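Hypothetical protein PH1320 (Pyrococcus horikoshii, PDB 2E87) probably binds GTP as an Obg-type GTPase and can hold GDP in its G domain, although its cellular role is unknown. Local coordinates at residues 42-46 against 125-129; 54-58 against 105-109; 85-91 against 153-157. All blocks are in the same frame, centred on the assembly; numbering follows the deposited sequence.

Contact 1 (42-46 against 125-129); sequences ARLRE and IAELR
Glu-46 and Arg-129 face each other between two helices running in the same direction, and the carboxylate meets the NE side of the guanidinium. The clearest bond runs from Arg-129 NE to Glu-46 OE2, 2.7 Å long with an N-H...O angle of 153°, and takes that oxygen on its syn side. A second, weak bond from Arg-129 NH2 to the same oxygen spans 3.1 Å, so OE2 is gripped by two nitrogens of one group. The position of OE1 is less certain, and its very short approach to Arg-129 is best treated as doubtful. Beside the ion pair, Ile-125 supplies the apolar part of the contact. Its CG2 lies 3.7 Å from Glu-46 CG, and its CD1 reaches Arg-43 CB at 3.8 Å, touching the aliphatic root of that arginine. This is side-by-side packing in the elongated helical bundle of the NOG1 N-terminal domain, where segments 42-46 and 125-129, of helices 38-67 and 122-142, run nearly parallel, at 7° and with axes 10.0 Å apart at their closest. A bend in Glu-46 (chi2 -69°) swings its carboxylate toward Arg-129, whose guanidinium has Ala-126 O over the centre of one face, 3.8 Å above the plane. Farther out, Arg-49 also forms a salt bridge with Glu-46 through the less certain OE1, while Val-39 packs against Ile-125 and Ile-116 of helix 88-117 against Arg-43.

Contact 2 (54-58 against 105-109); sequences SNVVR and IRELE
The guanidinium of Arg-58 carries Arg-106 CD on one face, 3.6 Å above the plane and displaced toward the rim. Arg-106 turns its own guanidinium steeply to the first, the planes standing 73° apart, and meets Arg-58 NH2 with its edge; NH1 of Arg-106 comes within 3.7 Å of that nitrogen. Glu-109 mediates between these like charges. Its OE1 sits 3.5 Å from Arg-58 NH1 and 3.1 Å from Arg-106 NH1, well out of both guanidinium planes, so these salt bridges rest on charge alone and not on directed N-H groups. The directed bond comes from Ser-54, whose OG donates to Glu-109 OE1 over 2.7 Å, arriving 69° out of the carboxylate plane. With its chain extended beyond CG, Glu-109 reaches across to this hydroxyl. Deeper in, Ile-105 CG2 packs 3.6 Å from Arg-58 CD, and Ile-105 CD1 meets Val-57 CG1 at 3.4 Å. Segments 54-58 and 105-109, of helices 38-67 and 88-117, are antiparallel (175°), and Val-57 also touches Leu-17 and Ala-21 of helix 14-30 and Leu-140 of helix 122-142, which places it in the interior of the helical bundle. Arg-58 NE is buried without a partner, a cost set against the network. Two cations around one largely buried carboxylate would be expected to favour its ionised form, while Glu-109 in turn probably makes the close approach of the two arginines tolerable.

Contact 3 (85-91 against 153-157); sequences LVDRDTF and AREVL. With SO4 (sulfate ion), chain C.
Val-86 has CG1 set anti to its carbonyl carbon (chi1 -51°), which lays this methyl 3.7 Å from Ala-153 CB and 3.9 Å from Leu-157 CD2. In Phe-91, CG lies opposite the backbone N (chi1 -156°), which carries the ring toward the same alanine, whose CB lies at the ring edge, 4.0 Å from Phe-91 CE1. Leu-85 CB adds to the apolar patch against Val-156 CG1 at 3.8 Å. The patch joins the end of helix 144-156 to the turn between helices 76-86 and 88-117 in the NOG1 N-terminal helical domain. Asp-87, with positive phi, breaks the chain's helical course there and N-caps the next helix: its OD1 accepts from Thr-90 N, 2.8 Å away, through the anti lone pair, and also from Thr-90 OG1. Pointing away from the patch, Arg-154 extends from CG to NE toward a sulfate, probably from the crystallisation liquor. Its NH2 stands 2.7 Å from sulfate O3, NH1 binds O4 weakly, and NH1 also pairs with Glu-155 OE1 at 3.5 Å. With an alanine here, Glu-155 would probably lose this ion pair and the sulfate one of its cationic partners. Lys-158 is hydrogen-bonded to the same anion.

Overall arrangement
All three contacts belong to the helical N-terminal domain and trace its length. Contacts 1 and 2 share helix 38-67, their centres about 16 Å apart, yet pair it with different neighbours: parallel helix 122-142 in the first, antiparallel helix 88-117 in the second. Contact 3 shares helix 88-117 with contact 2 and lies nearest the middle of the molecule, its centre about 41 Å from that of contact 1. Contact 2 is the buried one, and yet it holds a charged network; contacts 1 and 3 are partly buried. An ion pair leads contact 1, whereas apolar packing joins the segments of contact 3 and its polar groups serve a helix start and a bound anion.

Contact 1 (42-46 against 125-129)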
ATOM      1  N   ALA A  42      -4.489  -2.994 -51.131  1.00 49.60           N
ATOM      2  CA  ALA A  42      -3.319  -3.237 -50.305  1.00 51.95           C
ATOM      3  C   ALA A  42      -3.192  -2.053 -49.334  1.00 53.38           C
ATOM      4  O   ALA A  42      -2.956  -2.233 -48.135  1.00 51.68           O
ATOM      5  CB  ALA A  42      -2.079  -3.347 -51.180  1.00 48.11           C
ATOM      6  N   ARG A  43      -3.383  -0.848 -49.866  1.00 53.69           N
ATOM      7  CA  ARG A  43      -3.295   0.380 -49.092  1.00 54.06           C
ATOM      8  C   ARG A  43      -4.298   0.433 -47.933  1.00 54.44           C
ATOM      9  O   ARG A  43      -3.967   0.906 -46.846  1.00 55.39           O
ATOM     10  CB  ARG A  43      -3.474   1.589 -50.023  1.00 56.04           C
ATOM     11  CG  ARG A  43      -3.430   2.954 -49.334  1.00 59.92           C
ATOM     12  CD  ARG A  43      -3.284   4.100 -50.342  1.00 64.78           C
ATOM     13  NE  ARG A  43      -4.432   4.234 -51.240  1.00 69.49           N
ATOM     14  CZ  ARG A  43      -4.339   4.507 -52.542  1.00 72.45           C
ATOM     15  NH1 ARG A  43      -3.149   4.675 -53.113  1.00 64.90           N
ATOM     16  NH2 ARG A  43      -5.437   4.596 -53.279  1.00 73.52           N
ATOM     17  N   LEU A  44      -5.517  -0.051 -48.152  1.00 53.04           N
ATOM     18  CA  LEU A  44      -6.522  -0.048 -47.091  1.00 50.64           C
ATOM     19  C   LEU A  44      -6.239  -1.155 -46.089  1.00 48.09           C
ATOM     20  O   LEU A  44      -6.707  -1.112 -44.958  1.00 52.68           O
ATOM     21  CB  LEU A  44      -7.930  -0.260 -47.654  1.00 49.31           C
ATOM     22  CG  LEU A  44      -8.463   0.740 -48.683  1.00 54.49           C
ATOM     23  CD1 LEU A  44      -9.872   0.332 -49.090  1.00 55.01           C
ATOM     24  CD2 LEU A  44      -8.459   2.139 -48.094  1.00 57.72           C
ATOM     25  N   ARG A  45      -5.497  -2.164 -46.514  1.00 44.54           N
ATOM     26  CA  ARG A  45      -5.172  -3.261 -45.620  1.00 48.49           C
ATOM     27  C   ARG A  45      -4.052  -2.815 -44.700  1.00 42.06           C
ATOM     28  O   ARG A  45      -4.100  -3.047 -43.493  1.00 40.93           O
ATOM     29  CB  ARG A  45      -4.720  -4.509 -46.401  1.00 47.33           C
ATOM     30  CG  ARG A  45      -5.841  -5.453 -46.762  1.00 57.23           C
ATOM     31  CD  ARG A  45      -5.354  -6.881 -46.966  1.00 61.46           C
ATOM     32  NE  ARG A  45      -6.448  -7.750 -47.397  1.00 65.18           N
ATOM     33  CZ  ARG A  45      -6.844  -7.876 -48.661  1.00 69.90           C
ATOM     34  NH1 ARG A  45      -6.228  -7.198 -49.622  1.00 69.36           N
ATOM     35  NH2 ARG A  45      -7.866  -8.666 -48.963  1.00 69.30           N
ATOM     36  N   GLU A  46      -3.044  -2.183 -45.296  1.00 37.90           N
ATOM     37  CA  GLU A  46      -1.895  -1.697 -44.562  1.00 41.83           C
ATOM     38  C   GLU A  46      -2.343  -0.660 -43.541  1.00 43.46           C
ATOM     39  O   GLU A  46      -1.832  -0.623 -42.425  1.00 43.49           O
ATOM     40  CB  GLU A  46      -0.880  -1.124 -45.543  1.00 43.08           C
ATOM     41  CG  GLU A  46      -0.374  -2.171 -46.525  1.00 44.03           C
ATOM     42  CD  GLU A  46       0.507  -3.225 -45.870  1.00 43.85           C
ATOM     43  OE1 GLU A  46       0.293  -3.542 -44.689  1.00 40.00           O
ATOM     44  OE2 GLU A  46       1.408  -3.758 -46.545  1.00 48.57           O
ATOM     45  N   ILE A 125       4.066   2.009 -49.905  1.00 49.46           N
ATOM     46  CA  ILE A 125       2.967   1.634 -49.033  1.00 47.82           C
ATOM     47  C   ILE A 125       3.420   0.510 -48.110  1.00 48.59           C
ATOM     48  O   ILE A 125       3.225   0.563 -46.896  1.00 46.42           O
ATOM     49  CB  ILE A 125       1.768   1.174 -49.862  1.00 43.07           C
ATOM     50  CG1 ILE A 125       1.076   2.412 -50.436  1.00 44.66           C
ATOM     51  CG2 ILE A 125       0.837   0.296 -49.024  1.00 33.40           C
ATOM     52  CD1 ILE A 125       0.015   2.118 -51.478  1.00 42.29           C
ATOM     53  N   ALA A 126       4.047  -0.498 -48.694  1.00 44.57           N
ATOM     54  CA  ALA A 126       4.529  -1.629 -47.930  1.00 45.49           C
ATOM     55  C   ALA A 126       5.605  -1.203 -46.943  1.00 44.54           C
ATOM     56  O   ALA A 126       5.510  -1.496 -45.750  1.00 45.08           O
ATOM     57  CB  ALA A 126       5.076  -2.692 -48.869  1.00 43.14           C
ATOM     58  N   GLU A 127       6.625  -0.513 -47.446  1.00 41.90           N
ATOM     59  CA  GLU A 127       7.735  -0.058 -46.613  1.00 43.79           C
ATOM     60  C   GLU A 127       7.280   0.764 -45.415  1.00 39.15           C
ATOM     61  O   GLU A 127       7.868   0.676 -44.332  1.00 40.23           O
ATOM     62  CB  GLU A 127       8.739   0.741 -47.458  1.00 51.01           C
ATOM     63  CG  GLU A 127       9.547  -0.130 -48.432  1.00 68.52           C
ATOM     64  CD  GLU A 127      10.329   0.670 -49.481  1.00 73.57           C
ATOM     65  OE1 GLU A 127      11.310   0.119 -50.034  1.00 73.41           O
ATOM     66  OE2 GLU A 127       9.962   1.835 -49.766  1.00 76.07           O
ATOM     67  N   LEU A 128       6.231   1.554 -45.605  1.00 37.55           N
ATOM     68  CA  LEU A 128       5.704   2.371 -44.530  1.00 37.34           C
ATOM     69  C   LEU A 128       5.074   1.518 -43.418  1.00 39.84           C
ATOM     70  O   LEU A 128       5.282   1.804 -42.241  1.00 41.60           O
ATOM     71  CB  LEU A 128       4.708   3.403 -45.084  1.00 43.91           C
ATOM     72  CG  LEU A 128       5.291   4.541 -45.952  1.00 45.34           C
ATOM     73  CD1 LEU A 128       4.173   5.338 -46.628  1.00 40.97           C
ATOM     74  CD2 LEU A 128       6.138   5.457 -45.094  1.00 41.49           C
ATOM     75  N   ARG A 129       4.315   0.479 -43.762  1.00 37.38           N
ATOM     76  CA  ARG A 129       3.742  -0.366 -42.707  1.00 36.66           C
ATOM     77  C   ARG A 129       4.906  -1.031 -41.964  1.00 35.04           C
ATOM     78  O   ARG A 129       4.914  -1.131 -40.733  1.00 30.32           O
ATOM     79  CB  ARG A 129       2.858  -1.497 -43.261  1.00 36.80           C
ATOM     80  CG  ARG A 129       2.978  -2.762 -42.382  1.00 40.26           C
ATOM     81  CD  ARG A 129       2.291  -4.007 -42.896  1.00 47.03           C
ATOM     82  NE  ARG A 129       2.691  -4.381 -44.249  1.00 42.74           N
ATOM     83  CZ  ARG A 129       3.899  -4.808 -44.602  1.00 46.22           C
ATOM     84  NH1 ARG A 129       4.876  -4.932 -43.705  1.00 36.49           N
ATOM     85  NH2 ARG A 129       4.126  -5.102 -45.876  1.00 38.74           N
TER

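Contact 2 (54-58 against 105-109)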
ATOM      1  N   SER A  54      -1.770  -0.277 -33.441  1.00 38.67           N
ATOM      2  CA  SER A  54      -1.837   0.878 -32.560  1.00 40.90           C
ATOM      3  C   SER A  54      -2.873   0.713 -31.454  1.00 42.70           C
ATOM      4  O   SER A  54      -2.594   0.998 -30.290  1.00 43.84           O
ATOM      5  CB  SER A  54      -2.140   2.140 -33.361  1.00 41.73           C
ATOM      6  OG  SER A  54      -2.117   3.275 -32.519  1.00 49.46           O
ATOM      7  N   ASN A  55      -4.058   0.229 -31.811  1.00 42.62           N
ATOM      8  CA  ASN A  55      -5.117   0.057 -30.827  1.00 43.89           C
ATOM      9  C   ASN A  55      -4.907  -1.045 -29.828  1.00 40.50           C
ATOM     10  O   ASN A  55      -5.229  -0.889 -28.654  1.00 39.53           O
ATOM     11  CB  ASN A  55      -6.462  -0.159 -31.508  1.00 45.51           C
ATOM     12  CG  ASN A  55      -7.157   1.134 -31.790  1.00 53.01           C
ATOM     13  OD1 ASN A  55      -6.811   1.836 -32.736  1.00 52.24           O
ATOM     14  ND2 ASN A  55      -8.133   1.483 -30.944  1.00 62.09           N
ATOM     15  N   VAL A  56      -4.383  -2.168 -30.288  1.00 35.32           N
ATOM     16  CA  VAL A  56      -4.161  -3.279 -29.392  1.00 35.98           C
ATOM     17  C   VAL A  56      -3.101  -2.925 -28.361  1.00 37.07           C
ATOM     18  O   VAL A  56      -3.266  -3.203 -27.183  1.00 39.27           O
ATOM     19  CB  VAL A  56      -3.765  -4.534 -30.188  1.00 33.04           C
ATOM     20  CG1 VAL A  56      -3.253  -5.617 -29.261  1.00 28.38           C
ATOM     21  CG2 VAL A  56      -4.980  -5.030 -30.940  1.00 35.20           C
ATOM     22  N   VAL A  57      -2.023  -2.289 -28.803  1.00 37.35           N
ATOM     23  CA  VAL A  57      -0.964  -1.909 -27.878  1.00 36.83           C
ATOM     24  C   VAL A  57      -1.460  -0.859 -26.891  1.00 40.15           C
ATOM     25  O   VAL A  57      -1.281  -0.996 -25.683  1.00 45.69           O
ATOM     26  CB  VAL A  57       0.261  -1.345 -28.620  1.00 28.03           C
ATOM     27  CG1 VAL A  57       1.209  -0.703 -27.627  1.00 31.19           C
ATOM     28  CG2 VAL A  57       0.954  -2.448 -29.391  1.00 22.98           C
ATOM     29  N   ARG A  58      -2.092   0.190 -27.409  1.00 41.12           N
ATOM     30  CA  ARG A  58      -2.565   1.257 -26.553  1.00 38.98           C
ATOM     31  C   ARG A  58      -3.641   0.794 -25.589  1.00 42.36           C
ATOM     32  O   ARG A  58      -3.686   1.247 -24.455  1.00 40.83           O
ATOM     33  CB  ARG A  58      -3.036   2.434 -27.403  1.00 36.15           C
ATOM     34  CG  ARG A  58      -1.872   3.234 -28.000  1.00 37.58           C
ATOM     35  CD  ARG A  58      -2.270   3.959 -29.279  1.00 47.19           C
ATOM     36  NE  ARG A  58      -3.451   4.770 -29.061  1.00 59.37           N
ATOM     37  CZ  ARG A  58      -4.591   4.624 -29.718  1.00 58.26           C
ATOM     38  NH1 ARG A  58      -4.714   3.696 -30.654  1.00 57.23           N
ATOM     39  NH2 ARG A  58      -5.618   5.400 -29.415  1.00 64.51           N
ATOM     40  N   ILE A 105       2.992   6.149 -29.722  1.00 39.07           N
ATOM     41  CA  ILE A 105       2.366   5.194 -30.629  1.00 43.89           C
ATOM     42  C   ILE A 105       1.153   5.789 -31.328  1.00 48.39           C
ATOM     43  O   ILE A 105       0.906   5.514 -32.504  1.00 45.88           O
ATOM     44  CB  ILE A 105       1.988   3.907 -29.876  1.00 39.96           C
ATOM     45  CG1 ILE A 105       3.267   3.108 -29.613  1.00 34.09           C
ATOM     46  CG2 ILE A 105       0.983   3.093 -30.665  1.00 33.74           C
ATOM     47  CD1 ILE A 105       3.075   1.957 -28.678  1.00 29.98           C
ATOM     48  N   ARG A 106       0.406   6.610 -30.600  1.00 49.27           N
ATOM     49  CA  ARG A 106      -0.760   7.275 -31.157  1.00 52.94           C
ATOM     50  C   ARG A 106      -0.277   8.238 -32.240  1.00 54.56           C
ATOM     51  O   ARG A 106      -0.843   8.326 -33.330  1.00 54.40           O
ATOM     52  CB  ARG A 106      -1.491   8.053 -30.061  1.00 52.98           C
ATOM     53  CG  ARG A 106      -2.619   8.903 -30.592  1.00 64.89           C
ATOM     54  CD  ARG A 106      -3.671   8.038 -31.266  1.00 74.96           C
ATOM     55  NE  ARG A 106      -4.293   8.720 -32.397  1.00 81.45           N
ATOM     56  CZ  ARG A 106      -5.331   8.244 -33.075  1.00 83.81           C
ATOM     57  NH1 ARG A 106      -5.874   7.080 -32.732  1.00 80.06           N
ATOM     58  NH2 ARG A 106      -5.820   8.927 -34.103  1.00 85.68           N
ATOM     59  N   GLU A 107       0.790   8.954 -31.925  1.00 50.34           N
ATOM     60  CA  GLU A 107       1.372   9.911 -32.849  1.00 49.23           C
ATOM     61  C   GLU A 107       1.925   9.183 -34.076  1.00 46.54           C
ATOM     62  O   GLU A 107       1.745   9.623 -35.210  1.00 51.79           O
ATOM     63  CB  GLU A 107       2.485  10.679 -32.138  1.00 45.30           C
ATOM     64  CG  GLU A 107       3.122  11.787 -32.937  1.00 55.90           C
ATOM     65  CD  GLU A 107       4.361  12.332 -32.244  1.00 67.82           C
ATOM     66  OE1 GLU A 107       4.321  12.490 -30.999  1.00 67.98           O
ATOM     67  OE2 GLU A 107       5.369  12.603 -32.939  1.00 66.21           O
ATOM     68  N   LEU A 108       2.601   8.065 -33.854  1.00 42.99           N
ATOM     69  CA  LEU A 108       3.154   7.322 -34.974  1.00 42.52           C
ATOM     70  C   LEU A 108       2.026   6.810 -35.864  1.00 37.94           C
ATOM     71  O   LEU A 108       2.127   6.861 -37.078  1.00 41.68           O
ATOM     72  CB  LEU A 108       4.016   6.158 -34.475  1.00 36.69           C
ATOM     73  CG  LEU A 108       5.339   6.585 -33.834  1.00 42.11           C
ATOM     74  CD1 LEU A 108       6.039   5.382 -33.191  1.00 37.53           C
ATOM     75  CD2 LEU A 108       6.221   7.221 -34.901  1.00 36.97           C
ATOM     76  N   GLU A 109       0.954   6.326 -35.253  1.00 35.68           N
ATOM     77  CA  GLU A 109      -0.187   5.820 -36.004  1.00 42.18           C
ATOM     78  C   GLU A 109      -0.738   6.881 -36.946  1.00 48.03           C
ATOM     79  O   GLU A 109      -0.878   6.655 -38.144  1.00 44.74           O
ATOM     80  CB  GLU A 109      -1.308   5.378 -35.065  1.00 36.21           C
ATOM     81  CG  GLU A 109      -2.624   5.143 -35.788  1.00 44.67           C
ATOM     82  CD  GLU A 109      -3.779   4.836 -34.854  1.00 43.52           C
ATOM     83  OE1 GLU A 109      -3.684   5.135 -33.648  1.00 50.65           O
ATOM     84  OE2 GLU A 109      -4.796   4.309 -35.328  1.00 46.12           O
TER

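Contact 3 (85-91 against 153-157)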
ATOM      1  N   LEU A  85       8.251  -1.012  -0.197  1.00 36.69           N
ATOM      2  CA  LEU A  85       8.276  -2.256  -0.953  1.00 38.79           C
ATOM      3  C   LEU A  85       8.780  -2.218  -2.401  1.00 39.50           C
ATOM      4  O   LEU A  85       9.414  -3.170  -2.858  1.00 44.30           O
ATOM      5  CB  LEU A  85       6.876  -2.883  -0.955  1.00 36.77           C
ATOM      6  CG  LEU A  85       6.299  -3.320   0.390  1.00 39.64           C
ATOM      7  CD1 LEU A  85       4.906  -3.889   0.203  1.00 38.46           C
ATOM      8  CD2 LEU A  85       7.211  -4.358   1.002  1.00 41.97           C
ATOM      9  N   VAL A  86       8.509  -1.143  -3.130  1.00 39.03           N
ATOM     10  CA  VAL A  86       8.903  -1.114  -4.538  1.00 38.30           C
ATOM     11  C   VAL A  86       9.526   0.186  -4.997  1.00 38.30           C
ATOM     12  O   VAL A  86       9.896   0.315  -6.164  1.00 37.65           O
ATOM     13  CB  VAL A  86       7.672  -1.409  -5.427  1.00 35.35           C
ATOM     14  CG1 VAL A  86       6.988  -2.671  -4.943  1.00 30.05           C
ATOM     15  CG2 VAL A  86       6.673  -0.251  -5.376  1.00 29.92           C
ATOM     16  N   ASP A  87       9.613   1.148  -4.078  1.00 37.02           N
ATOM     17  CA  ASP A  87      10.171   2.481  -4.339  1.00 40.14           C
ATOM     18  C   ASP A  87       9.243   3.405  -5.118  1.00 37.81           C
ATOM     19  O   ASP A  87       9.067   3.259  -6.321  1.00 37.97           O
ATOM     20  CB  ASP A  87      11.518   2.405  -5.075  1.00 39.11           C
ATOM     21  CG  ASP A  87      12.213   3.747  -5.115  1.00 46.26           C
ATOM     22  OD1 ASP A  87      12.052   4.489  -6.103  1.00 52.77           O
ATOM     23  OD2 ASP A  87      12.897   4.083  -4.129  1.00 60.25           O
ATOM     24  N   ARG A  88       8.684   4.383  -4.416  1.00 41.08           N
ATOM     25  CA  ARG A  88       7.749   5.322  -5.012  1.00 44.10           C
ATOM     26  C   ARG A  88       8.215   5.998  -6.300  1.00 43.80           C
ATOM     27  O   ARG A  88       7.460   6.080  -7.268  1.00 41.01           O
ATOM     28  CB  ARG A  88       7.386   6.414  -4.010  1.00 43.79           C
ATOM     29  CG  ARG A  88       6.282   7.334  -4.516  1.00 54.35           C
ATOM     30  CD  ARG A  88       6.465   8.748  -4.009  1.00 59.95           C
ATOM     31  NE  ARG A  88       6.433   8.821  -2.555  1.00 67.20           N
ATOM     32  CZ  ARG A  88       5.323   8.932  -1.835  1.00 74.54           C
ATOM     33  NH1 ARG A  88       4.136   8.990  -2.440  1.00 72.23           N
ATOM     34  NH2 ARG A  88       5.403   8.986  -0.509  1.00 73.96           N
ATOM     35  N   ASP A  89       9.444   6.505  -6.296  1.00 41.88           N
ATOM     36  CA  ASP A  89       9.972   7.215  -7.452  1.00 42.42           C
ATOM     37  C   ASP A  89      10.117   6.302  -8.670  1.00 39.51           C
ATOM     38  O   ASP A  89       9.829   6.699  -9.794  1.00 41.78           O
ATOM     39  CB  ASP A  89      11.301   7.884  -7.082  1.00 49.75           C
ATOM     40  CG  ASP A  89      11.882   8.715  -8.219  1.00 57.27           C
ATOM     41  OD1 ASP A  89      12.870   8.253  -8.840  1.00 63.25           O
ATOM     42  OD2 ASP A  89      11.354   9.820  -8.500  1.00 54.66           O
ATOM     43  N   THR A  90      10.544   5.073  -8.439  1.00 33.30           N
ATOM     44  CA  THR A  90      10.688   4.105  -9.509  1.00 37.54           C
ATOM     45  C   THR A  90       9.314   3.758 -10.087  1.00 39.37           C
ATOM     46  O   THR A  90       9.148   3.639 -11.306  1.00 37.50           O
ATOM     47  CB  THR A  90      11.358   2.809  -8.997  1.00 35.95           C
ATOM     48  OG1 THR A  90      12.664   3.121  -8.510  1.00 38.66           O
ATOM     49  CG2 THR A  90      11.479   1.774 -10.103  1.00 34.51           C
ATOM     50  N   PHE A  91       8.330   3.598  -9.207  1.00 40.48           N
ATOM     51  CA  PHE A  91       6.985   3.262  -9.646  1.00 36.78           C
ATOM     52  C   PHE A  91       6.413   4.359 -10.538  1.00 36.46           C
ATOM     53  O   PHE A  91       5.924   4.083 -11.628  1.00 39.78           O
ATOM     54  CB  PHE A  91       6.069   3.044  -8.442  1.00 34.91           C
ATOM     55  CG  PHE A  91       4.883   2.174  -8.741  1.00 37.94           C
ATOM     56  CD1 PHE A  91       5.010   0.792  -8.769  1.00 32.73           C
ATOM     57  CD2 PHE A  91       3.646   2.744  -9.033  1.00 40.81           C
ATOM     58  CE1 PHE A  91       3.928  -0.010  -9.085  1.00 39.38           C
ATOM     59  CE2 PHE A  91       2.554   1.951  -9.352  1.00 38.73           C
ATOM     60  CZ  PHE A  91       2.691   0.570  -9.380  1.00 40.76           C
ATOM     61  N   ALA A 153       6.639  -5.526  -9.163  1.00 35.93           N
ATOM     62  CA  ALA A 153       6.171  -4.658  -8.091  1.00 40.79           C
ATOM     63  C   ALA A 153       4.734  -5.086  -7.763  1.00 42.54           C
ATOM     64  O   ALA A 153       4.297  -5.005  -6.617  1.00 40.97           O
ATOM     65  CB  ALA A 153       6.195  -3.211  -8.535  1.00 31.96           C
ATOM     66  N   ARG A 154       4.027  -5.562  -8.786  1.00 43.80           N
ATOM     67  CA  ARG A 154       2.644  -6.002  -8.649  1.00 43.51           C
ATOM     68  C   ARG A 154       2.528  -7.184  -7.698  1.00 48.31           C
ATOM     69  O   ARG A 154       1.643  -7.234  -6.849  1.00 46.90           O
ATOM     70  CB  ARG A 154       2.089  -6.401 -10.013  1.00 41.93           C
ATOM     71  CG  ARG A 154       0.741  -7.078  -9.959  1.00 45.43           C
ATOM     72  CD  ARG A 154       0.339  -7.563 -11.341  1.00 54.24           C
ATOM     73  NE  ARG A 154      -0.944  -8.258 -11.345  1.00 61.68           N
ATOM     74  CZ  ARG A 154      -1.209  -9.349 -10.633  1.00 67.89           C
ATOM     75  NH1 ARG A 154      -0.277  -9.879  -9.848  1.00 70.53           N
ATOM     76  NH2 ARG A 154      -2.407  -9.912 -10.706  1.00 68.91           N
ATOM     77  N   GLU A 155       3.435  -8.138  -7.853  1.00 49.42           N
ATOM     78  CA  GLU A 155       3.435  -9.324  -7.022  1.00 49.23           C
ATOM     79  C   GLU A 155       3.827  -8.975  -5.594  1.00 44.55           C
ATOM     80  O   GLU A 155       3.226  -9.463  -4.649  1.00 44.26           O
ATOM     81  CB  GLU A 155       4.398 -10.359  -7.606  1.00 53.15           C
ATOM     82  CG  GLU A 155       4.059 -11.804  -7.271  1.00 59.75           C
ATOM     83  CD  GLU A 155       2.669 -12.212  -7.742  1.00 66.67           C
ATOM     84  OE1 GLU A 155       2.350 -12.030  -8.936  1.00 73.01           O
ATOM     85  OE2 GLU A 155       1.892 -12.723  -6.914  1.00 67.86           O
ATOM     86  N   VAL A 156       4.829  -8.119  -5.443  1.00 42.91           N
ATOM     87  CA  VAL A 156       5.303  -7.714  -4.120  1.00 43.24           C
ATOM     88  C   VAL A 156       4.257  -6.934  -3.337  1.00 45.15           C
ATOM     89  O   VAL A 156       4.154  -7.075  -2.118  1.00 45.62           O
ATOM     90  CB  VAL A 156       6.569  -6.813  -4.206  1.00 42.29           C
ATOM     91  CG1 VAL A 156       6.849  -6.184  -2.850  1.00 39.69           C
ATOM     92  CG2 VAL A 156       7.782  -7.625  -4.645  1.00 40.28           C
ATOM     93  N   LEU A 157       3.485  -6.114  -4.040  1.00 40.82           N
ATOM     94  CA  LEU A 157       2.489  -5.281  -3.386  1.00 40.17           C
ATOM     95  C   LEU A 157       1.324  -6.045  -2.775  1.00 43.42           C
ATOM     96  O   LEU A 157       0.555  -5.488  -1.987  1.00 42.33           O
ATOM     97  CB  LEU A 157       1.982  -4.213  -4.351  1.00 30.40           C
ATOM     98  CG  LEU A 157       3.025  -3.138  -4.662  1.00 36.13           C
ATOM     99  CD1 LEU A 157       2.469  -2.200  -5.713  1.00 28.90           C
ATOM    100  CD2 LEU A 157       3.396  -2.381  -3.393  1.00 37.05           C
TER
HETATM  101  S   SO4 C 402      -1.962 -13.546 -10.178  1.00 87.63           S
HETATM  102  O1  SO4 C 402      -2.833 -13.318  -8.924  1.00 86.11           O
HETATM  103  O2  SO4 C 402      -2.132 -14.958 -10.729  1.00 86.54           O
HETATM  104  O3  SO4 C 402      -2.482 -12.552 -11.232  1.00 85.31           O
HETATM  105  O4  SO4 C 402      -0.488 -13.361  -9.803  1.00 83.91           O